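Local atomic coordinates of sialidase B (Streptococcus pneumoniae serotype 4, PDB entry 4XJW), a protein that cleaves terminal sialic acid residues from alpha-2,3-, alpha-2,6- and alpha-2,8-linked glycans, acting as an intramolecular trans-sialidase. Residues A[209-214]-A[615-620]; A[555-560]-A[570-575]; A[586-591]-A[600-605]. The protein carries 1 engineered substitution. One frame throughout, in Å; residues are numbered along the deposited sequence.

Contact 1: A[209-214]-A[615-620]; sequences PTLYTL and YSAITE. With OPX ((1s,3R,4S)-1-[(cyclohexylamino)methyl]-3,4-dihydroxycyclopentanesulfonic acid), chain B.
The methyl group of Ala-617 presses on the backbone of Pro-209 and Thr-210, where segments from the first and last sheets of the six-bladed sialidase beta-propeller run side by side in nearly the same direction. Ala-617 CB lies 3.5 Å from Thr-210 CA.

The contact is tight toward Thr-213. Thr-213 OG1 donates to Glu-620 O at 2.7 Å, approaching from above the carbonyl plane, and accepts from Thr-619 OG1 at 2.9 Å. That chain of hydroxyls depends on Thr-619 holding OG1 anti to its own N (chi1 -158°), which leaves CG2 of Thr-619 to pack 3.8 Å from Leu-211 CB.

The other end is looser. Pro-209 CD meets Tyr-615 CB at 4.3 Å, and a water donates to both Pro-209 O and Ser-616 O and so bridges the two segments, which share no direct backbone-to-backbone hydrogen bond. From here the ring of Tyr-615, probably the catalytic nucleophile as in related sialidases, leads away, and its OH is hydrogen-bonded to Glu-503.

The allosteric inhibitor OPX occupies the tight end. Its cyclopentane lies over one face of the Tyr-212 ring, with CAP 3.7 Å above the ring plane. Hydroxyl OAD of OPX makes a weak bond to Thr-619 OG1 and accepts a nearly straight one from Thr-213 N, 3.0 Å long.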
loop_
_atom_site.group_PDB
_atom_site.type_symbol
_atom_site.label_atom_id
_atom_site.label_comp_id
_atom_site.label_asym_id
_atom_site.label_seq_id
_atom_site.Cartn_x
_atom_site.Cartn_y
_atom_site.Cartn_z
ATOM N N PRO A 209 0.366 -0.656 -4.856
ATOM C CA PRO A 209 1.441 -1.379 -5.549
ATOM C C PRO A 209 1.128 -1.607 -7.018
ATOM O O PRO A 209 -0.042 -1.734 -7.407
ATOM C CB PRO A 209 1.441 -2.734 -4.847
ATOM C CG PRO A 209 0.017 -2.906 -4.366
ATOM C CD PRO A 209 -0.410 -1.531 -3.957
ATOM N N THR A 210 2.183 -1.696 -7.826
ATOM C CA THR A 210 2.077 -2.084 -9.232
ATOM C C THR A 210 3.157 -3.125 -9.537
ATOM O O THR A 210 4.153 -3.235 -8.809
ATOM C CB THR A 210 2.208 -0.894 -10.212
ATOM O OG1 THR A 210 3.592 -0.579 -10.406
ATOM C CG2 THR A 210 1.449 0.350 -9.696
ATOM N N LEU A 211 2.926 -3.905 -10.594
ATOM C CA LEU A 211 3.916 -4.850 -11.131
ATOM C C LEU A 211 3.788 -4.864 -12.639
ATOM O O LEU A 211 2.701 -4.726 -13.168
ATOM C CB LEU A 211 3.642 -6.267 -10.606
ATOM C CG LEU A 211 3.928 -6.615 -9.149
ATOM C CD1 LEU A 211 3.383 -8.005 -8.812
ATOM C CD2 LEU A 211 5.417 -6.523 -8.855
ATOM N N TYR A 212 4.899 -5.059 -13.338
ATOM C CA TYR A 212 4.878 -5.117 -14.789
ATOM C C TYR A 212 6.094 -5.904 -15.245
ATOM O O TYR A 212 7.210 -5.680 -14.758
ATOM C CB TYR A 212 4.951 -3.704 -15.369
ATOM C CG TYR A 212 4.614 -3.600 -16.843
ATOM C CD1 TYR A 212 5.543 -3.942 -17.823
ATOM C CD2 TYR A 212 3.376 -3.146 -17.252
ATOM C CE1 TYR A 212 5.236 -3.832 -19.173
ATOM C CE2 TYR A 212 3.058 -3.029 -18.591
ATOM C CZ TYR A 212 3.989 -3.367 -19.545
ATOM O OH TYR A 212 3.650 -3.245 -20.874
ATOM N N THR A 213 5.882 -6.820 -16.182
ATOM C CA THR A 213 6.968 -7.670 -16.667
ATOM C C THR A 213 7.502 -7.089 -17.968
ATOM O O THR A 213 6.781 -6.995 -18.963
ATOM C CB THR A 213 6.477 -9.099 -16.885
ATOM O OG1 THR A 213 5.953 -9.601 -15.650
ATOM C CG2 THR A 213 7.614 -10.004 -17.361
ATOM N N LEU A 214 8.772 -6.691 -17.934
ATOM C CA LEU A 214 9.435 -6.082 -19.086
ATOM C C LEU A 214 9.899 -7.142 -20.080
ATOM O O LEU A 214 10.008 -8.334 -19.746
ATOM C CB LEU A 214 10.621 -5.211 -18.635
ATOM C CG LEU A 214 10.257 -4.129 -17.607
ATOM C CD1 LEU A 214 11.527 -3.377 -17.196
ATOM C CD2 LEU A 214 9.234 -3.170 -18.187
ATOM N N TYR A 615 -5.847 -3.092 -2.286
ATOM C CA TYR A 615 -5.324 -2.887 -3.625
ATOM C C TYR A 615 -4.261 -3.936 -3.932
ATOM O O TYR A 615 -3.580 -4.452 -3.028
ATOM C CB TYR A 615 -4.735 -1.486 -3.818
ATOM C CG TYR A 615 -5.735 -0.371 -3.991
ATOM C CD1 TYR A 615 -6.930 -0.349 -3.280
ATOM C CD2 TYR A 615 -5.464 0.697 -4.832
ATOM C CE1 TYR A 615 -7.827 0.702 -3.429
ATOM C CE2 TYR A 615 -6.353 1.741 -4.982
ATOM C CZ TYR A 615 -7.521 1.745 -4.264
ATOM O OH TYR A 615 -8.412 2.794 -4.400
ATOM N N SER A 616 -4.130 -4.250 -5.212
ATOM C CA SER A 616 -3.258 -5.333 -5.612
ATOM C C SER A 616 -2.667 -5.142 -6.990
ATOM O O SER A 616 -3.174 -4.401 -7.835
ATOM C CB SER A 616 -4.013 -6.657 -5.540
ATOM O OG SER A 616 -4.994 -6.720 -6.569
ATOM N N ALA A 617 -1.557 -5.846 -7.197
ATOM C CA ALA A 617 -0.863 -5.874 -8.469
ATOM C C ALA A 617 -0.573 -7.326 -8.822
ATOM O O ALA A 617 -0.095 -8.102 -7.975
ATOM C CB ALA A 617 0.427 -5.064 -8.364
ATOM N N ILE A 618 -0.865 -7.704 -10.068
ATOM C CA ILE A 618 -0.492 -9.032 -10.540
ATOM C C ILE A 618 0.258 -8.995 -11.863
ATOM O O ILE A 618 -0.012 -8.167 -12.735
ATOM C CB ILE A 618 -1.703 -9.990 -10.638
ATOM C CG1 ILE A 618 -2.792 -9.431 -11.561
ATOM C CG2 ILE A 618 -2.255 -10.314 -9.236
ATOM C CD1 ILE A 618 -3.898 -10.453 -11.826
ATOM N N THR A 619 1.219 -9.893 -12.011
ATOM C CA THR A 619 1.879 -10.018 -13.299
ATOM C C THR A 619 2.359 -11.433 -13.516
ATOM O O THR A 619 2.696 -12.136 -12.563
ATOM C CB THR A 619 3.005 -8.968 -13.482
ATOM O OG1 THR A 619 3.257 -8.792 -14.878
ATOM C CG2 THR A 619 4.311 -9.375 -12.756
ATOM N N GLU A 620 2.359 -11.855 -14.777
ATOM C CA GLU A 620 2.970 -13.121 -15.138
ATOM C C GLU A 620 4.466 -12.919 -15.189
ATOM O O GLU A 620 4.970 -12.069 -15.928
ATOM C CB GLU A 620 2.447 -13.617 -16.489
ATOM C CG GLU A 620 3.019 -14.973 -16.886
ATOM C CD GLU A 620 2.452 -15.497 -18.184
ATOM O OE1 GLU A 620 1.580 -14.831 -18.782
ATOM O OE2 GLU A 620 2.905 -16.582 -18.623
HETATM C CAF OPX B . 5.586 -14.194 -20.084
HETATM C CAG OPX B . 5.730 -13.694 -21.491
HETATM C CAH OPX B . 5.716 -13.064 -19.114
HETATM C CAI OPX B . 4.727 -12.616 -21.780
HETATM C CAJ OPX B . 4.735 -11.961 -19.388
HETATM C CAK OPX B . 4.044 -9.224 -20.458
HETATM C CAL OPX B . 1.699 -8.562 -19.679
HETATM C CAM OPX B . 3.412 -6.885 -19.714
HETATM C CAO OPX B . 1.347 -7.438 -18.774
HETATM C CAP OPX B . 2.636 -6.839 -18.407
HETATM C CAQ OPX B . 4.851 -11.479 -20.814
HETATM C CAR OPX B . 2.927 -8.137 -20.429
HETATM N NAN OPX B . 3.790 -10.508 -21.131
HETATM O OAA OPX B . 2.012 -8.989 -22.771
HETATM O OAB OPX B . 1.349 -6.761 -22.064
HETATM O OAC OPX B . 0.637 -7.874 -17.668
HETATM O OAD OPX B . 3.313 -7.567 -17.467
HETATM O OAE OPX B . 3.603 -7.144 -22.797
HETATM S SAS OPX B . 2.449 -7.737 -22.111
HETATM O O HOH W 1 -1.808 -2.581 -9.355
#

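Contact 2: A[555-560]-A[570-575]; sequences VSAIKY and VILSTP
A beta hairpin within one blade of the sialidase propeller pairs segment 555-560, on the inner strand, with segment 570-575 on the next strand out. The strand axes approach to 4.8 Å and run antiparallel, at 166°. Two hydrogen-bonded pairs, Ser-556 with Ser-573 and Ile-558 with Ile-571, each close a ring of two N-H...O bonds. Ile-558 N reaches Ile-571 O at 2.9 Å, and the reverse bond from Ile-571 N is equally short. At the intervening non-hydrogen-bonded pair, Ala-557 CA makes a C-H...O contact of 3.3 Å to the same Ile-571 O.

The two faces of the hairpin differ in character. On one, Ala-557 CB packs 3.6 Å from Leu-572 CD2, and Lys-559 brings CD to 4.3 Å from Val-570 CG2; Phe-517 from the preceding sheet touches Ala-557, Val-570 and Leu-572. Lys-559 NZ forms a salt bridge with Glu-568 and a hydrogen bond to Leu-509 O.

On the other face Ile-558 and Ile-571 lie side by side, Ile-558 CG1 being 4.1 Å from Ile-571 CB. Ile-558 also touches the bound OPX, so this inner strand contributes to the wall of the inhibitor pocket. Ile-571 CD1 extends further, to Tyr-560 CD1 at 4.3 Å, while the Tyr-560 hydroxyl is hydrogen-bonded to His-624 O.

Farther along this face the two serines are joined through a third. With Ser-556 OG set between its own N and carbonyl carbon (chi1 51°) and Ser-573 OG anti to its N (chi1 163°), both hydroxyls are brought to Ser-616 OG of the last sheet and hydrogen-bond to it, and Ser-556 OG itself rests 3.3 Å from Ser-573 CB.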
loop_
_atom_site.group_PDB
_atom_site.type_symbol
_atom_site.label_atom_id
_atom_site.label_comp_id
_atom_site.label_asym_id
_atom_site.label_seq_id
_atom_site.Cartn_x
_atom_site.Cartn_y
_atom_site.Cartn_z
ATOM N N VAL A 555 -9.242 -3.477 -8.886
ATOM C CA VAL A 555 -9.084 -4.844 -9.373
ATOM C C VAL A 555 -7.926 -4.834 -10.364
ATOM O O VAL A 555 -7.856 -3.973 -11.260
ATOM C CB VAL A 555 -10.377 -5.376 -10.053
ATOM C CG1 VAL A 555 -10.875 -4.411 -11.119
ATOM C CG2 VAL A 555 -10.165 -6.753 -10.654
ATOM N N SER A 556 -7.000 -5.767 -10.203
ATOM C CA SER A 556 -5.931 -5.889 -11.190
ATOM C C SER A 556 -6.230 -7.093 -12.069
ATOM O O SER A 556 -6.985 -7.987 -11.668
ATOM C CB SER A 556 -4.564 -5.969 -10.524
ATOM O OG SER A 556 -4.497 -6.956 -9.508
ATOM N N ALA A 557 -5.682 -7.096 -13.280
ATOM C CA ALA A 557 -6.121 -8.052 -14.295
ATOM C C ALA A 557 -5.027 -8.302 -15.295
ATOM O O ALA A 557 -4.381 -7.361 -15.745
ATOM C CB ALA A 557 -7.348 -7.520 -15.004
ATOM N N ILE A 558 -4.834 -9.567 -15.655
ATOM C CA ILE A 558 -3.878 -9.899 -16.719
ATOM C C ILE A 558 -4.420 -10.960 -17.667
ATOM O O ILE A 558 -5.312 -11.735 -17.320
ATOM C CB ILE A 558 -2.526 -10.395 -16.162
ATOM C CG1 ILE A 558 -2.716 -11.656 -15.308
ATOM C CG2 ILE A 558 -1.830 -9.305 -15.362
ATOM C CD1 ILE A 558 -1.409 -12.401 -14.978
ATOM N N LYS A 559 -3.864 -10.982 -18.877
ATOM C CA LYS A 559 -4.098 -12.051 -19.836
ATOM C C LYS A 559 -2.904 -12.992 -19.716
ATOM O O LYS A 559 -1.765 -12.582 -19.931
ATOM C CB LYS A 559 -4.177 -11.469 -21.249
ATOM C CG LYS A 559 -4.203 -12.499 -22.372
ATOM C CD LYS A 559 -5.574 -13.110 -22.524
ATOM C CE LYS A 559 -5.580 -14.253 -23.550
ATOM N NZ LYS A 559 -5.123 -13.840 -24.910
ATOM N N TYR A 560 -3.166 -14.230 -19.319
ATOM C CA TYR A 560 -2.116 -15.229 -19.123
ATOM C C TYR A 560 -1.607 -15.704 -20.485
ATOM O O TYR A 560 -2.387 -15.822 -21.427
ATOM C CB TYR A 560 -2.671 -16.393 -18.297
ATOM C CG TYR A 560 -1.614 -17.331 -17.763
ATOM C CD1 TYR A 560 -0.574 -16.855 -16.973
ATOM C CD2 TYR A 560 -1.661 -18.690 -18.039
ATOM C CE1 TYR A 560 0.403 -17.710 -16.486
ATOM C CE2 TYR A 560 -0.694 -19.554 -17.552
ATOM C CZ TYR A 560 0.338 -19.061 -16.778
ATOM O OH TYR A 560 1.310 -19.914 -16.284
ATOM N N VAL A 570 -7.829 -15.330 -18.498
ATOM C CA VAL A 570 -7.663 -14.037 -17.853
ATOM C C VAL A 570 -7.612 -14.284 -16.350
ATOM O O VAL A 570 -8.302 -15.172 -15.844
ATOM C CB VAL A 570 -8.833 -13.115 -18.216
ATOM C CG1 VAL A 570 -8.896 -11.884 -17.325
ATOM C CG2 VAL A 570 -8.724 -12.723 -19.672
ATOM N N ILE A 571 -6.772 -13.541 -15.634
ATOM C CA ILE A 571 -6.723 -13.672 -14.182
ATOM C C ILE A 571 -7.009 -12.324 -13.525
ATOM O O ILE A 571 -6.401 -11.309 -13.876
ATOM C CB ILE A 571 -5.386 -14.245 -13.690
ATOM C CG1 ILE A 571 -5.091 -15.560 -14.417
ATOM C CG2 ILE A 571 -5.422 -14.456 -12.178
ATOM C CD1 ILE A 571 -3.705 -16.114 -14.152
ATOM N N LEU A 572 -7.969 -12.316 -12.601
ATOM C CA LEU A 572 -8.318 -11.123 -11.845
ATOM C C LEU A 572 -7.834 -11.262 -10.399
ATOM O O LEU A 572 -7.854 -12.355 -9.835
ATOM C CB LEU A 572 -9.838 -10.937 -11.840
ATOM C CG LEU A 572 -10.614 -10.762 -13.137
ATOM C CD1 LEU A 572 -12.078 -10.452 -12.798
ATOM C CD2 LEU A 572 -10.040 -9.656 -14.008
ATOM N N SER A 573 -7.423 -10.148 -9.799
ATOM C CA SER A 573 -7.076 -10.099 -8.376
ATOM C C SER A 573 -7.937 -9.037 -7.697
ATOM O O SER A 573 -7.986 -7.898 -8.161
ATOM C CB SER A 573 -5.598 -9.747 -8.215
ATOM O OG SER A 573 -5.302 -9.325 -6.905
ATOM N N THR A 574 -8.588 -9.407 -6.593
ATOM C CA THR A 574 -9.540 -8.526 -5.920
ATOM C C THR A 574 -9.927 -9.143 -4.597
ATOM O O THR A 574 -9.894 -10.365 -4.458
ATOM C CB THR A 574 -10.823 -8.355 -6.785
ATOM O OG1 THR A 574 -11.811 -7.601 -6.062
ATOM C CG2 THR A 574 -11.404 -9.707 -7.163
ATOM N N PRO A 575 -10.321 -8.310 -3.618
ATOM C CA PRO A 575 -11.080 -8.871 -2.498
ATOM C C PRO A 575 -12.389 -9.459 -3.033
ATOM O O PRO A 575 -12.970 -8.940 -3.996
ATOM C CB PRO A 575 -11.374 -7.641 -1.634
ATOM C CG PRO A 575 -11.333 -6.480 -2.601
ATOM C CD PRO A 575 -10.182 -6.849 -3.513
#

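Contact 3: A[586-591]-A[600-605]. Engineered in segment 600-605: Gly-605 (natural residue Asp).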
loop_
_atom_site.group_PDB
_atom_site.type_symbol
_atom_site.label_atom_id
_atom_site.label_comp_id
_atom_site.label_asym_id
_atom_site.label_seq_id
_atom_site.Cartn_x
_atom_site.Cartn_y
_atom_site.Cartn_z
ATOM N N LEU A 586 -7.504 -14.735 -6.347
ATOM C CA LEU A 586 -7.238 -14.693 -7.771
ATOM C C LEU A 586 -8.362 -15.473 -8.421
ATOM O O LEU A 586 -8.695 -16.578 -7.975
ATOM C CB LEU A 586 -5.913 -15.350 -8.127
ATOM C CG LEU A 586 -4.653 -14.773 -7.512
ATOM C CD1 LEU A 586 -3.457 -15.398 -8.205
ATOM C CD2 LEU A 586 -4.606 -13.266 -7.648
ATOM N N VAL A 587 -8.951 -14.907 -9.465
ATOM C CA VAL A 587 -10.051 -15.576 -10.153
ATOM C C VAL A 587 -9.612 -15.837 -11.587
ATOM O O VAL A 587 -9.271 -14.904 -12.313
ATOM C CB VAL A 587 -11.344 -14.741 -10.103
ATOM C CG1 VAL A 587 -12.504 -15.527 -10.697
ATOM C CG2 VAL A 587 -11.675 -14.325 -8.651
ATOM N N VAL A 588 -9.598 -17.111 -11.988
ATOM C CA VAL A 588 -9.179 -17.483 -13.334
ATOM C C VAL A 588 -10.393 -17.657 -14.241
ATOM O O VAL A 588 -11.288 -18.446 -13.933
ATOM C CB VAL A 588 -8.369 -18.791 -13.325
ATOM C CG1 VAL A 588 -7.928 -19.153 -14.735
ATOM C CG2 VAL A 588 -7.157 -18.686 -12.399
ATOM N N GLY A 589 -10.430 -16.907 -15.339
ATOM C CA GLY A 589 -11.516 -17.018 -16.301
ATOM C C GLY A 589 -11.032 -17.524 -17.646
ATOM O O GLY A 589 -9.965 -17.121 -18.121
ATOM N N LEU A 590 -11.812 -18.408 -18.264
ATOM C CA LEU A 590 -11.468 -18.939 -19.583
ATOM C C LEU A 590 -12.335 -18.280 -20.650
ATOM O O LEU A 590 -13.550 -18.121 -20.461
ATOM C CB LEU A 590 -11.667 -20.452 -19.617
ATOM C CG LEU A 590 -11.012 -21.242 -18.488
ATOM C CD1 LEU A 590 -11.164 -22.735 -18.705
ATOM C CD2 LEU A 590 -9.546 -20.866 -18.346
ATOM N N VAL A 591 -11.714 -17.889 -21.759
ATOM C CA VAL A 591 -12.408 -17.158 -22.811
ATOM C C VAL A 591 -13.127 -18.098 -23.775
ATOM O O VAL A 591 -12.541 -19.057 -24.283
ATOM C CB VAL A 591 -11.439 -16.249 -23.609
ATOM C CG1 VAL A 591 -12.182 -15.504 -24.706
ATOM C CG2 VAL A 591 -10.741 -15.269 -22.676
ATOM N N TRP A 600 -15.749 -17.641 -15.477
ATOM C CA TRP A 600 -14.918 -17.584 -14.272
ATOM C C TRP A 600 -14.947 -18.919 -13.535
ATOM O O TRP A 600 -15.844 -19.202 -12.737
ATOM C CB TRP A 600 -15.336 -16.412 -13.386
ATOM C CG TRP A 600 -15.335 -15.134 -14.161
ATOM C CD1 TRP A 600 -16.418 -14.486 -14.679
ATOM C CD2 TRP A 600 -14.184 -14.371 -14.559
ATOM N NE1 TRP A 600 -16.018 -13.358 -15.355
ATOM C CE2 TRP A 600 -14.653 -13.264 -15.293
ATOM C CE3 TRP A 600 -12.807 -14.515 -14.353
ATOM C CZ2 TRP A 600 -13.790 -12.304 -15.823
ATOM C CZ3 TRP A 600 -11.958 -13.567 -14.885
ATOM C CH2 TRP A 600 -12.445 -12.479 -15.613
ATOM N N LYS A 601 -13.946 -19.740 -13.827
ATOM C CA LYS A 601 -13.972 -21.158 -13.487
ATOM C C LYS A 601 -13.278 -21.518 -12.167
ATOM O O LYS A 601 -13.718 -22.425 -11.453
ATOM C CB LYS A 601 -13.348 -21.941 -14.638
ATOM C CG LYS A 601 -13.384 -23.446 -14.493
ATOM C CD LYS A 601 -12.859 -24.089 -15.783
ATOM C CE LYS A 601 -12.936 -25.603 -15.762
ATOM N NZ LYS A 601 -12.509 -26.164 -17.082
ATOM N N TYR A 602 -12.193 -20.822 -11.847
ATOM C CA TYR A 602 -11.413 -21.127 -10.648
ATOM C C TYR A 602 -11.299 -19.909 -9.727
ATOM O O TYR A 602 -11.090 -18.793 -10.200
ATOM C CB TYR A 602 -10.007 -21.599 -11.037
ATOM C CG TYR A 602 -9.971 -22.815 -11.939
ATOM C CD1 TYR A 602 -10.175 -24.088 -11.425
ATOM C CD2 TYR A 602 -9.703 -22.690 -13.298
ATOM C CE1 TYR A 602 -10.128 -25.201 -12.235
ATOM C CE2 TYR A 602 -9.652 -23.793 -14.120
ATOM C CZ TYR A 602 -9.870 -25.049 -13.579
ATOM O OH TYR A 602 -9.828 -26.159 -14.383
ATOM N N HIS A 603 -11.453 -20.127 -8.421
ATOM C CA HIS A 603 -11.243 -19.083 -7.411
ATOM C C HIS A 603 -10.176 -19.566 -6.433
ATOM O O HIS A 603 -10.348 -20.609 -5.802
ATOM C CB HIS A 603 -12.534 -18.825 -6.627
ATOM C CG HIS A 603 -13.612 -18.167 -7.427
ATOM N ND1 HIS A 603 -14.053 -16.884 -7.170
ATOM C CD2 HIS A 603 -14.352 -18.616 -8.470
ATOM C CE1 HIS A 603 -15.008 -16.570 -8.027
ATOM N NE2 HIS A 603 -15.212 -17.605 -8.823
ATOM N N TYR A 604 -9.081 -18.818 -6.299
ATOM C CA TYR A 604 -8.049 -19.157 -5.320
ATOM C C TYR A 604 -8.038 -18.151 -4.180
ATOM O O TYR A 604 -7.879 -16.958 -4.405
ATOM C CB TYR A 604 -6.665 -19.178 -5.969
ATOM C CG TYR A 604 -5.542 -19.288 -4.956
ATOM C CD1 TYR A 604 -5.239 -20.507 -4.350
ATOM C CD2 TYR A 604 -4.787 -18.174 -4.602
ATOM C CE1 TYR A 604 -4.221 -20.606 -3.411
ATOM C CE2 TYR A 604 -3.773 -18.265 -3.677
ATOM C CZ TYR A 604 -3.493 -19.483 -3.082
ATOM O OH TYR A 604 -2.475 -19.562 -2.157
ATOM N N GLY A 605 -8.192 -18.633 -2.957
ATOM C CA GLY A 605 -8.141 -17.752 -1.792
ATOM C C GLY A 605 -6.694 -17.455 -1.402
ATOM O O GLY A 605 -5.938 -18.359 -1.054
#
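Val-588 is paired with two successive residues, Lys-601 and Tyr-602, in a classic beta bulge within the hairpin formed by the two outer strands of a propeller blade. Val-588 O accepts twice, from Lys-601 N at 3.0 Å and from Tyr-602 N at 3.3 Å. The pairing is regular on the far side of the bulge, where Tyr-604 N donates to Leu-586 O at 2.8 Å in an almost perfectly straight bond (178°).

The bulge brings Trp-600 opposite Gly-589. With no side chain there, the indole can come close to the backbone, Trp-600 CE3 lying 3.4 Å from Gly-589 CA. Val-587 crosses the tryptophan at about a right angle and serves two rings: its CG1 lies 3.8 Å from Trp-600 CE3 and makes a CH-pi contact with His-603, 3.9 Å from the imidazole centroid and 15° off its normal.

On the sheet face of Val-588 and Tyr-602, Val-588 CB stands at the edge of the Tyr-602 ring; Lys-601 CG lies over one face of that ring, near its rim. Extended throughout, the lysine chain passes Leu-590, Lys-601 CD coming 3.6 Å from Leu-590 CD1.

Second-shell partners fix these groups. Gln-585 OE1 holds His-603 ND1, Asp-565 OD2 receives both the Lys-601 ammonium and the Tyr-602 hydroxyl, and the indole rests on Val-570 and Leu-572 of strand 569-575, which neighbours 584-592. Leu-657 of the C-terminal helix packs on Leu-586, Val-588 and Tyr-604. Tyr-604, whose CG is anti to its backbone N (chi1 170°), reaches outward to the lectin-like N-terminal region, where its OH is hydrogen-bonded to the backbone N of Lys-100.

Overall arrangement
The three contacts lie progressively farther from the centre of the chain, about 13, 18 and 24 Å between centres. Contacts 2 and 3 are successive hairpins of one four-stranded antiparallel sheet, inner and outer in strand order, with centres 9 Å apart. Backbone bonds between strands 569-575 and 584-592 join them, as from Val-587 N to Leu-572 O. Contact 1 brings together segments some 400 residues apart in sequence, from the first and last sheets, and so probably helps close the ring of blades; both hairpins lie between its segments along the chain. Its centre is 10 Å from that of contact 2, and Ile-618 packs against both hairpins. Contacts 1 and 2 supply residues to the inhibitor pocket; contact 3 is remote, the Leu-586 side chain being about 13 Å from OPX.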